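Local coordinates for cobalamin-binding protein (Desulfitobacterium hafniense, PDB 4JGI) that binds methylcobalamin through its cobalt and probably serves as the corrinoid-carrying component of an O-demethylase system, at residues Ile19-Val23 against Leu38-Phe42; Ile108-Ala113 against Ala199-Val203; Val133-Lys137 against Ala163-Leu169; Leu154-Arg158 against Val186-Val190. All coordinates share one frame; numbering follows the deposited sequence.

Interaction 1: residues Ile19-Val23 against Leu38-Phe42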
loop_
_atom_site.group_PDB
_atom_site.type_symbol
_atom_site.label_atom_id
_atom_site.label_comp_id
_atom_site.label_asym_id
_atom_site.label_seq_id
_atom_site.Cartn_x
_atom_site.Cartn_y
_atom_site.Cartn_z
ATOM N N ILE A 19 16.989 7.829 10.653
ATOM C CA ILE A 19 16.449 6.502 10.492
ATOM C C ILE A 19 17.555 5.475 10.597
ATOM O O ILE A 19 17.444 4.447 11.286
ATOM C CB ILE A 19 15.800 6.384 9.113
ATOM C CG1 ILE A 19 14.522 7.218 9.036
ATOM C CG2 ILE A 19 15.511 4.934 8.738
ATOM C CD1 ILE A 19 13.944 7.454 7.653
ATOM N N ASN A 20 18.637 5.683 9.907
ATOM C CA ASN A 20 19.724 4.689 9.916
ATOM C C ASN A 20 20.467 4.661 11.214
ATOM O O ASN A 20 20.913 3.568 11.557
ATOM C CB ASN A 20 20.648 4.820 8.718
ATOM C CG ASN A 20 19.982 4.295 7.472
ATOM O OD1 ASN A 20 19.964 3.088 7.277
ATOM N ND2 ASN A 20 19.383 5.184 6.661
ATOM N N GLU A 21 20.503 5.755 11.951
ATOM C CA GLU A 21 21.114 5.747 13.315
ATOM C C GLU A 21 20.366 4.780 14.236
ATOM O O GLU A 21 20.991 3.933 14.890
ATOM C CB GLU A 21 21.096 7.143 13.912
ATOM C CG GLU A 21 22.142 7.427 14.936
ATOM C CD GLU A 21 22.218 8.903 15.274
ATOM O OE1 GLU A 21 21.832 9.766 14.422
ATOM O OE2 GLU A 21 22.665 9.200 16.400
ATOM N N VAL A 22 19.034 4.802 14.174
ATOM C CA VAL A 22 18.269 3.939 15.031
ATOM C C VAL A 22 18.247 2.519 14.541
ATOM O O VAL A 22 18.308 1.562 15.334
ATOM C CB VAL A 22 16.852 4.501 15.375
ATOM C CG1 VAL A 22 15.866 4.581 14.203
ATOM C CG2 VAL A 22 16.195 3.710 16.483
ATOM N N VAL A 23 18.229 2.326 13.223
ATOM C CA VAL A 23 18.273 0.972 12.682
ATOM C C VAL A 23 19.583 0.301 13.113
ATOM O O VAL A 23 19.561 -0.820 13.536
ATOM C CB VAL A 23 18.120 0.945 11.151
ATOM C CG1 VAL A 23 18.491 -0.412 10.601
ATOM C CG2 VAL A 23 16.692 1.313 10.799
ATOM N N LEU A 38 10.307 -1.185 16.139
ATOM C CA LEU A 38 10.838 -0.158 15.298
ATOM C C LEU A 38 10.108 -0.148 13.949
ATOM O O LEU A 38 9.727 0.908 13.443
ATOM C CB LEU A 38 12.342 -0.294 15.108
ATOM C CG LEU A 38 12.947 0.853 14.310
ATOM C CD1 LEU A 38 12.724 2.208 14.929
ATOM C CD2 LEU A 38 14.441 0.592 14.073
ATOM N N ILE A 39 9.880 -1.319 13.417
ATOM C CA ILE A 39 9.080 -1.444 12.178
ATOM C C ILE A 39 7.723 -0.820 12.323
ATOM O O ILE A 39 7.292 0.001 11.462
ATOM C CB ILE A 39 8.975 -2.894 11.776
ATOM C CG1 ILE A 39 10.351 -3.376 11.294
ATOM C CG2 ILE A 39 7.920 -3.116 10.673
ATOM C CD1 ILE A 39 10.461 -4.879 11.241
ATOM N N LYS A 40 7.034 -1.110 13.434
ATOM C CA LYS A 40 5.733 -0.495 13.669
ATOM C C LYS A 40 5.804 1.033 13.761
ATOM O O LYS A 40 4.974 1.769 13.216
ATOM C CB LYS A 40 5.083 -1.061 14.947
ATOM C CG LYS A 40 3.673 -0.589 15.242
ATOM C CD LYS A 40 2.497 -1.554 14.907
ATOM C CE LYS A 40 1.125 -0.901 15.238
ATOM N NZ LYS A 40 -0.148 -1.733 15.388
ATOM N N ALA A 41 6.851 1.538 14.407
ATOM C CA ALA A 41 7.029 2.955 14.472
ATOM C C ALA A 41 7.258 3.599 13.090
ATOM O O ALA A 41 6.742 4.673 12.794
ATOM C CB ALA A 41 8.183 3.301 15.400
ATOM N N PHE A 42 8.097 2.948 12.262
ATOM C CA PHE A 42 8.248 3.414 10.917
ATOM C C PHE A 42 6.970 3.395 10.093
ATOM O O PHE A 42 6.672 4.336 9.300
ATOM C CB PHE A 42 9.390 2.656 10.228
ATOM C CG PHE A 42 10.767 2.967 10.727
ATOM C CD1 PHE A 42 11.120 4.200 11.281
ATOM C CD2 PHE A 42 11.783 2.009 10.500
ATOM C CE1 PHE A 42 12.462 4.499 11.654
ATOM C CE2 PHE A 42 13.107 2.303 10.838
ATOM C CZ PHE A 42 13.425 3.519 11.447
#
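Phe-42 and Leu-38, one turn apart on helix 32-54, reach across to Ile-19, Val-22 and Val-23 of the nearly antiparallel helix 16-29. The short axes stay 12.0 Å apart at 163°, so side chains alone bridge the gap. Phe-42 leaves its backbone with CG anti to the carbonyl carbon (chi1 -70°), and CB and CG carry the ring outward until its far end lies among the three aliphatic residues. Phe-42 CE2 meets Val-23 CG2 at 3.7 Å, at the ring edge and in plane. The ring tip, Phe-42 CZ, touches Ile-19 CG2 at 3.7 Å and Val-22 CG1 at 3.8 Å, both oblique to the ring. Leu-38 CD1 lies over one ring face, offset toward the rim, and meets Val-22 CG1 tip to tip at 4.0 Å; its other branch, CD2, rests against Val-23 CG2. With alanine at Leu-38, that ring face would probably be uncovered and Val-22 and Val-23 would lose the branches they rest on. All five residues meet through carbon alone. In the N-terminal helical part of this B12-binding protein, helix 4-12 adds Ser-7 and Met-11 against Phe-42, while Ile-69 of helix 60-77 packs on Ile-19.

Interaction 2: residues Ile108-Ala113 against Ala199-Val203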
loop_
_atom_site.group_PDB
_atom_site.type_symbol
_atom_site.label_atom_id
_atom_site.label_comp_id
_atom_site.label_asym_id
_atom_site.label_seq_id
_atom_site.Cartn_x
_atom_site.Cartn_y
_atom_site.Cartn_z
ATOM N N ILE A 108 3.820 3.512 -6.925
ATOM C CA ILE A 108 4.106 4.119 -5.623
ATOM C C ILE A 108 3.465 3.320 -4.504
ATOM O O ILE A 108 4.110 2.937 -3.543
ATOM C CB ILE A 108 3.710 5.625 -5.588
ATOM C CG1 ILE A 108 4.542 6.391 -6.579
ATOM C CG2 ILE A 108 3.828 6.159 -4.202
ATOM C CD1 ILE A 108 4.132 7.857 -6.727
ATOM N N PHE A 109 2.206 2.969 -4.677
ATOM C CA PHE A 109 1.538 2.113 -3.741
ATOM C C PHE A 109 2.152 0.735 -3.646
ATOM O O PHE A 109 2.348 0.266 -2.527
ATOM C CB PHE A 109 0.055 2.061 -4.088
ATOM C CG PHE A 109 -0.707 1.089 -3.226
ATOM C CD1 PHE A 109 -1.030 1.408 -1.889
ATOM C CD2 PHE A 109 -1.063 -0.138 -3.682
ATOM C CE1 PHE A 109 -1.662 0.463 -1.055
ATOM C CE2 PHE A 109 -1.718 -1.037 -2.864
ATOM C CZ PHE A 109 -2.040 -0.736 -1.555
ATOM N N ARG A 110 2.497 0.126 -4.762
ATOM C CA ARG A 110 3.120 -1.164 -4.765
ATOM C C ARG A 110 4.386 -1.124 -3.912
ATOM O O ARG A 110 4.633 -2.018 -3.081
ATOM C CB ARG A 110 3.467 -1.577 -6.220
ATOM C CG ARG A 110 4.179 -2.888 -6.304
ATOM C CD ARG A 110 4.669 -3.124 -7.719
ATOM N NE ARG A 110 5.673 -2.144 -8.130
ATOM C CZ ARG A 110 6.060 -1.881 -9.385
ATOM N NH1 ARG A 110 5.449 -2.391 -10.435
ATOM N NH2 ARG A 110 7.029 -0.977 -9.586
ATOM N N THR A 111 5.210 -0.080 -4.067
ATOM C CA THR A 111 6.477 -0.011 -3.337
ATOM C C THR A 111 6.158 0.125 -1.836
ATOM O O THR A 111 6.809 -0.557 -1.033
ATOM C CB THR A 111 7.316 1.157 -3.826
ATOM O OG1 THR A 111 7.545 0.971 -5.252
ATOM C CG2 THR A 111 8.620 1.266 -3.014
ATOM N N MET A 112 5.230 0.978 -1.439
ATOM C CA MET A 112 4.881 1.163 -0.009
ATOM C C MET A 112 4.313 -0.112 0.556
ATOM O O MET A 112 4.643 -0.465 1.665
ATOM C CB MET A 112 3.936 2.315 0.197
ATOM C CG MET A 112 4.581 3.656 -0.161
ATOM S SD MET A 112 3.263 4.855 0.073
ATOM C CE MET A 112 4.163 6.390 -0.039
ATOM N N ALA A 113 3.492 -0.801 -0.214
ATOM C CA ALA A 113 2.840 -2.011 0.305
ATOM C C ALA A 113 3.838 -3.143 0.515
ATOM O O ALA A 113 3.828 -3.839 1.534
ATOM C CB ALA A 113 1.748 -2.453 -0.666
ATOM N N ALA A 199 -1.147 7.184 -1.708
ATOM C CA ALA A 199 -0.690 5.854 -1.553
ATOM C C ALA A 199 -0.383 5.484 -0.108
ATOM O O ALA A 199 -0.589 4.335 0.311
ATOM C CB ALA A 199 0.536 5.607 -2.398
ATOM N N ALA A 200 0.105 6.448 0.651
ATOM C CA ALA A 200 0.393 6.164 2.064
ATOM C C ALA A 200 -0.919 5.968 2.877
ATOM O O ALA A 200 -0.979 5.063 3.725
ATOM C CB ALA A 200 1.248 7.290 2.614
ATOM N N ASP A 201 -1.921 6.803 2.585
ATOM C CA ASP A 201 -3.239 6.566 3.156
ATOM C C ASP A 201 -3.766 5.191 2.777
ATOM O O ASP A 201 -4.342 4.468 3.593
ATOM C CB ASP A 201 -4.201 7.624 2.662
ATOM C CG ASP A 201 -5.598 7.456 3.203
ATOM O OD1 ASP A 201 -5.737 7.583 4.427
ATOM O OD2 ASP A 201 -6.551 7.302 2.367
ATOM N N GLY A 202 -3.528 4.765 1.514
ATOM C CA GLY A 202 -3.986 3.441 1.109
ATOM C C GLY A 202 -3.335 2.336 1.912
ATOM O O GLY A 202 -3.983 1.323 2.290
ATOM N N VAL A 203 -2.027 2.443 2.209
ATOM C CA VAL A 203 -1.362 1.438 3.021
ATOM C C VAL A 203 -1.957 1.386 4.417
ATOM O O VAL A 203 -2.126 0.298 4.982
ATOM C CB VAL A 203 0.148 1.638 3.085
ATOM C CG1 VAL A 203 0.786 0.699 4.059
ATOM C CG2 VAL A 203 0.744 1.476 1.727
#
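Helices 108-113 and 199-203 run in roughly the same direction, their short axes 9.1 Å apart and crossing at -41°, with the CA atoms of Phe-109 and Ala-199 only 4.9 Å from each other. Small residues on the second helix allow this approach. Ala-199 CB points into the first helix and is met by Ile-108 CG2 at 3.8 Å, by Met-112 SD at the same distance and, slightly farther off, by Phe-109 CB. The chain of Met-112, extended beyond CG, reaches over to the start of the second helix: Met-112 SD lies 3.6 Å from Ala-200 N, and CE reaches Ala-200 CB. Both helices belong to the Rossmann-like B12-binding domain, built on a parallel sheet, where they pack side by side next to the cofactor. Ala-199 N donates a hydrogen bond to the bound methylcobalamin, and Ile-108 and Phe-109 also line its pocket. Phe-109 has CG anti to the backbone N (chi1 175°), which brings CD1 and CE1 to the second helix. Ala-199 O lies in the ring plane, 3.7 Å from Phe-109 CD1, and Val-203 N also sits at the ring edge, whereas Val-203 CG2 approaches CE1 obliquely. Val-203 CG2 also packs 3.6 Å from Met-112 CB. Gly-202 passes close to the ring with its backbone, Gly-202 C being 3.9 Å from Phe-109 CE1. A serine at Phe-109 would probably open a gap beside Gly-202 and Val-203 and remove part of the pocket lining. Leu-94 of strand 91-96 packs on Phe-109, and Leu-63 of helix 60-77 on Met-112.

Interaction 3: residues Val133-Lys137 against Ala163-Leu169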
loop_
_atom_site.group_PDB
_atom_site.type_symbol
_atom_site.label_atom_id
_atom_site.label_comp_id
_atom_site.label_asym_id
_atom_site.label_seq_id
_atom_site.Cartn_x
_atom_site.Cartn_y
_atom_site.Cartn_z
ATOM N N VAL A 133 -9.880 -11.528 -12.015
ATOM C CA VAL A 133 -10.643 -12.543 -11.307
ATOM C C VAL A 133 -9.932 -13.892 -11.254
ATOM O O VAL A 133 -9.867 -14.558 -10.170
ATOM C CB VAL A 133 -12.051 -12.670 -11.898
ATOM C CG1 VAL A 133 -12.798 -13.890 -11.290
ATOM C CG2 VAL A 133 -12.797 -11.418 -11.752
ATOM N N ASP A 134 -9.308 -14.328 -12.350
ATOM C CA ASP A 134 -8.518 -15.552 -12.329
ATOM C C ASP A 134 -7.362 -15.536 -11.335
ATOM O O ASP A 134 -7.106 -16.509 -10.590
ATOM C CB ASP A 134 -8.097 -15.965 -13.745
ATOM C CG ASP A 134 -9.349 -16.484 -14.604
ATOM O OD1 ASP A 134 -10.476 -16.708 -14.060
ATOM O OD2 ASP A 134 -9.253 -16.632 -15.835
ATOM N N LYS A 135 -6.710 -14.376 -11.183
ATOM C CA LYS A 135 -5.645 -14.274 -10.249
ATOM C C LYS A 135 -6.144 -14.364 -8.779
ATOM O O LYS A 135 -5.526 -14.929 -7.952
ATOM C CB LYS A 135 -4.871 -12.964 -10.439
ATOM C CG LYS A 135 -3.543 -12.943 -9.683
ATOM C CD LYS A 135 -2.522 -13.959 -10.257
ATOM C CE LYS A 135 -1.148 -13.763 -9.717
ATOM N NZ LYS A 135 -0.278 -14.736 -10.475
ATOM N N VAL A 136 -7.310 -13.798 -8.523
ATOM C CA VAL A 136 -7.920 -13.862 -7.184
ATOM C C VAL A 136 -8.265 -15.313 -6.866
ATOM O O VAL A 136 -7.972 -15.780 -5.766
ATOM C CB VAL A 136 -9.150 -12.973 -7.124
ATOM C CG1 VAL A 136 -9.961 -13.223 -5.863
ATOM C CG2 VAL A 136 -8.831 -11.513 -7.250
ATOM N N LYS A 137 -8.806 -16.047 -7.838
ATOM C CA LYS A 137 -9.033 -17.473 -7.600
ATOM C C LYS A 137 -7.771 -18.257 -7.285
ATOM O O LYS A 137 -7.787 -19.191 -6.486
ATOM C CB LYS A 137 -9.712 -18.147 -8.819
ATOM C CG LYS A 137 -11.094 -17.664 -9.117
ATOM C CD LYS A 137 -11.609 -18.278 -10.397
ATOM C CE LYS A 137 -13.037 -17.814 -10.613
ATOM N NZ LYS A 137 -13.796 -18.590 -11.613
ATOM N N ALA A 163 -17.949 -9.010 -11.108
ATOM C CA ALA A 163 -17.436 -10.349 -11.407
ATOM C C ALA A 163 -17.004 -11.133 -10.176
ATOM O O ALA A 163 -17.216 -12.292 -10.067
ATOM C CB ALA A 163 -16.316 -10.286 -12.387
ATOM N N LEU A 164 -16.396 -10.461 -9.213
ATOM C CA LEU A 164 -16.019 -11.108 -7.956
ATOM C C LEU A 164 -17.264 -11.532 -7.197
ATOM O O LEU A 164 -17.248 -12.608 -6.545
ATOM C CB LEU A 164 -15.138 -10.192 -7.115
ATOM C CG LEU A 164 -13.753 -9.900 -7.764
ATOM C CD1 LEU A 164 -13.132 -8.758 -6.940
ATOM C CD2 LEU A 164 -12.885 -11.137 -7.746
ATOM N N LYS A 165 -18.307 -10.722 -7.237
ATOM C CA LYS A 165 -19.593 -11.061 -6.615
ATOM C C LYS A 165 -20.187 -12.315 -7.318
ATOM O O LYS A 165 -20.624 -13.281 -6.616
ATOM C CB LYS A 165 -20.601 -9.862 -6.646
ATOM C CG LYS A 165 -20.348 -8.749 -5.647
ATOM C CD LYS A 165 -21.381 -7.576 -5.726
ATOM C CE LYS A 165 -20.776 -6.188 -5.237
ATOM N NZ LYS A 165 -21.271 -4.685 -5.499
ATOM N N ALA A 166 -20.163 -12.352 -8.636
ATOM C CA ALA A 166 -20.721 -13.485 -9.374
ATOM C C ALA A 166 -20.019 -14.805 -9.103
ATOM O O ALA A 166 -20.639 -15.870 -9.098
ATOM C CB ALA A 166 -20.721 -13.176 -10.849
ATOM N N GLU A 167 -18.722 -14.732 -8.834
ATOM C CA GLU A 167 -17.917 -15.892 -8.584
ATOM C C GLU A 167 -17.916 -16.271 -7.124
ATOM O O GLU A 167 -17.214 -17.189 -6.799
ATOM C CB GLU A 167 -16.462 -15.622 -9.044
ATOM C CG GLU A 167 -16.363 -15.389 -10.534
ATOM C CD GLU A 167 -16.986 -16.551 -11.356
ATOM O OE1 GLU A 167 -16.814 -17.760 -11.022
ATOM O OE2 GLU A 167 -17.768 -16.281 -12.313
ATOM N N GLY A 168 -18.643 -15.553 -6.243
ATOM C CA GLY A 168 -18.628 -15.910 -4.806
ATOM C C GLY A 168 -17.343 -15.609 -4.047
ATOM O O GLY A 168 -17.045 -16.187 -3.018
ATOM N N LEU A 169 -16.550 -14.733 -4.631
ATOM C CA LEU A 169 -15.259 -14.318 -4.037
ATOM C C LEU A 169 -15.282 -12.989 -3.249
ATOM O O LEU A 169 -14.388 -12.747 -2.396
ATOM C CB LEU A 169 -14.182 -14.242 -5.118
ATOM C CG LEU A 169 -14.008 -15.520 -5.943
ATOM C CD1 LEU A 169 -13.177 -15.160 -7.172
ATOM C CD2 LEU A 169 -13.283 -16.551 -5.087
#
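A Schellman motif ends helix 151-166 where its last turn and the residues after it, Ala-163 to Leu-169, pack on helix 129-139 of the Rossmann-like domain. Gly-168 takes positive phi (72°), and two backbone bonds fold back into the turn, Leu-169 N to Leu-164 O and Gly-168 N to Lys-165 O. The chain thereby returns Leu-169 to the neighbouring helix. Val-133 uses both branches: CG2 meets Ala-163 CB at 3.8 Å and Leu-164 CD2 at 4.0 Å, while CG1 rests on the aliphatic CG of Glu-167, the two side chains crossing at about a right angle. Val-136 CG1 touches both Leu-164 CD2 and Leu-169 CD1, the latter 4.0 Å away; Pro-141 and Leu-173 also touch Val-136. At the exposed margin, Lys-137 stretches out beyond CG. Lys-137 CG packs 3.8 Å from Leu-169 CD1, and Lys-137 NZ gives Glu-167 OE1 a hydrogen bond of 3.2 Å, part of a salt bridge. Glu-167 bends at chi2 (-55°), and the ammonium meets OE1 from above the carboxylate plane, 59° out of it. The chemistry is thus graded, from the buried Val-133, Val-136 and Leu-164 to a charged pair at the surface. With NZ well out of the carboxylate plane and both residues exposed, the bridge is likely to be modest in strength, and the aliphatic stems of Lys-137 and Glu-167 probably shield Val-133 CG1 and Leu-169 CD1.

Interaction 4: residues Leu154-Arg158 against Val186-Val190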
loop_
_atom_site.group_PDB
_atom_site.type_symbol
_atom_site.label_atom_id
_atom_site.label_comp_id
_atom_site.label_asym_id
_atom_site.label_seq_id
_atom_site.Cartn_x
_atom_site.Cartn_y
_atom_site.Cartn_z
ATOM N N LEU A 154 -12.958 3.391 -14.731
ATOM C CA LEU A 154 -13.791 3.402 -13.539
ATOM C C LEU A 154 -14.943 2.381 -13.744
ATOM O O LEU A 154 -15.331 1.637 -12.791
ATOM C CB LEU A 154 -14.275 4.781 -13.191
ATOM C CG LEU A 154 -13.193 5.856 -13.074
ATOM C CD1 LEU A 154 -13.880 7.165 -12.758
ATOM C CD2 LEU A 154 -12.175 5.402 -12.022
ATOM N N ASP A 155 -15.512 2.360 -14.958
ATOM C CA ASP A 155 -16.430 1.291 -15.325
ATOM C C ASP A 155 -15.839 -0.132 -15.170
ATOM O O ASP A 155 -16.516 -1.058 -14.636
ATOM C CB ASP A 155 -16.952 1.498 -16.758
ATOM C CG ASP A 155 -17.859 2.670 -16.865
ATOM O OD1 ASP A 155 -18.337 3.126 -15.800
ATOM O OD2 ASP A 155 -18.009 3.188 -17.991
ATOM N N SER A 156 -14.605 -0.360 -15.616
ATOM C CA SER A 156 -13.984 -1.651 -15.473
ATOM C C SER A 156 -13.798 -2.011 -13.982
ATOM O O SER A 156 -13.813 -3.176 -13.631
ATOM C CB SER A 156 -12.602 -1.731 -16.144
ATOM O OG SER A 156 -12.661 -1.503 -17.510
ATOM N N MET A 157 -13.549 -1.029 -13.132
ATOM C CA MET A 157 -13.503 -1.281 -11.679
ATOM C C MET A 157 -14.832 -1.885 -11.198
ATOM O O MET A 157 -14.836 -2.871 -10.443
ATOM C CB MET A 157 -13.173 -0.079 -10.833
ATOM C CG MET A 157 -11.822 0.537 -11.008
ATOM S SD MET A 157 -11.666 2.017 -9.998
ATOM C CE MET A 157 -9.972 2.536 -10.291
ATOM N N ARG A 158 -15.930 -1.263 -11.610
ATOM C CA ARG A 158 -17.262 -1.759 -11.240
ATOM C C ARG A 158 -17.484 -3.140 -11.809
ATOM O O ARG A 158 -17.977 -4.027 -11.070
ATOM C CB ARG A 158 -18.310 -0.794 -11.760
ATOM C CG ARG A 158 -19.727 -1.255 -11.390
ATOM C CD ARG A 158 -20.829 -0.287 -11.791
ATOM N NE ARG A 158 -20.614 0.246 -13.109
ATOM C CZ ARG A 158 -20.689 -0.427 -14.250
ATOM N NH1 ARG A 158 -21.068 -1.716 -14.286
ATOM N NH2 ARG A 158 -20.404 0.219 -15.383
ATOM N N VAL A 186 -17.187 7.724 -6.392
ATOM C CA VAL A 186 -16.678 6.662 -7.288
ATOM C C VAL A 186 -16.613 5.320 -6.474
ATOM O O VAL A 186 -17.016 4.284 -6.992
ATOM C CB VAL A 186 -15.281 7.011 -7.821
ATOM C CG1 VAL A 186 -14.694 5.865 -8.618
ATOM C CG2 VAL A 186 -15.325 8.308 -8.620
ATOM N N CYS A 187 -16.224 5.371 -5.213
ATOM C CA CYS A 187 -16.092 4.191 -4.394
ATOM C C CYS A 187 -17.471 3.495 -4.273
ATOM O O CYS A 187 -17.604 2.304 -4.477
ATOM C CB CYS A 187 -15.545 4.548 -3.032
ATOM S SG CYS A 187 -15.299 3.179 -1.904
ATOM N N GLN A 188 -18.484 4.302 -3.967
ATOM C CA GLN A 188 -19.865 3.795 -3.964
ATOM C C GLN A 188 -20.377 3.220 -5.299
ATOM O O GLN A 188 -20.992 2.151 -5.318
ATOM C CB GLN A 188 -20.785 4.899 -3.523
ATOM C CG GLN A 188 -20.554 5.171 -2.048
ATOM C CD GLN A 188 -20.912 3.978 -1.169
ATOM O OE1 GLN A 188 -21.993 3.409 -1.330
ATOM N NE2 GLN A 188 -20.009 3.582 -0.236
ATOM N N ARG A 189 -20.062 3.875 -6.396
ATOM C CA ARG A 189 -20.515 3.406 -7.695
ATOM C C ARG A 189 -19.834 2.067 -8.074
ATOM O O ARG A 189 -20.424 1.150 -8.636
ATOM C CB ARG A 189 -20.249 4.449 -8.785
ATOM C CG ARG A 189 -20.863 4.063 -10.132
ATOM C CD ARG A 189 -21.040 5.295 -11.028
ATOM N NE ARG A 189 -19.912 6.233 -10.905
ATOM C CZ ARG A 189 -18.775 6.181 -11.605
ATOM N NH1 ARG A 189 -18.564 5.245 -12.527
ATOM N NH2 ARG A 189 -17.835 7.089 -11.378
ATOM N N VAL A 190 -18.571 1.961 -7.721
ATOM C CA VAL A 190 -17.804 0.772 -7.959
ATOM C C VAL A 190 -18.217 -0.390 -7.072
ATOM O O VAL A 190 -18.111 -1.565 -7.491
ATOM C CB VAL A 190 -16.263 1.074 -7.853
ATOM C CG1 VAL A 190 -15.431 -0.182 -7.756
ATOM C CG2 VAL A 190 -15.865 1.940 -9.004
#
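Val-190, on a helix of the Rossmann-like cobalamin domain, packs tightly against Met-157 and Leu-154 of helix 151-166, which lies beside it on the parallel sheet. The short axes make an angle of 44° and converge at Arg-158 and Val-190, whose CA atoms are 4.2 Å apart. Both Val-190 methyls touch Met-157 CB at 3.8 Å, and CG2 also reaches Leu-154 O. The Arg-158 stem runs over the backbone there, with Arg-158 CD 3.5 Å from Arg-189 O. Beyond CB, the extended Met-157 chain leads away from helix 184-190 toward the interior, where Ile-177 of strand 174-178 packs on both Met-157 and Val-186. Leu-154 CD2 lies farther from its partner, at 4.3 Å from Val-186 CG1. The solvent side is looser and charged. Arg-189 bends at chi3 (39°) and carries its guanidinium across to the other helix, edge toward Asp-155 OD1, but Arg-189 NH1 stays 3.9 Å from that oxygen, a long salt bridge. Within its own helix, Arg-158 NH2 is 3.6 Å from the same Asp-155 OD1, so one carboxylate oxygen probably eases the meeting of two arginines. The planes of the Asp-155 carboxylate and the Arg-189 guanidinium stand 87° apart, nearly perpendicular.

In the fold
Interactions 2, 3 and 4 tie together helices around the parallel sheet of the cobalamin domain, whereas interaction 1 belongs to the N-terminal helical part, its centre about 18 Å from that of interaction 2 and about 38 Å from those of the other two. Interactions 1 and 2 are buried and wholly without salt bridges; 2, near the chain's centre, adds small residues and lines the cofactor pocket. Interactions 3 and 4 share helix 151-166, using its C-terminal end and its earlier turns respectively, and both are partly buried, with aliphatic interiors and charged margins: one lysine-glutamate pair in 3, a looser network of two arginines and an aspartate in 4.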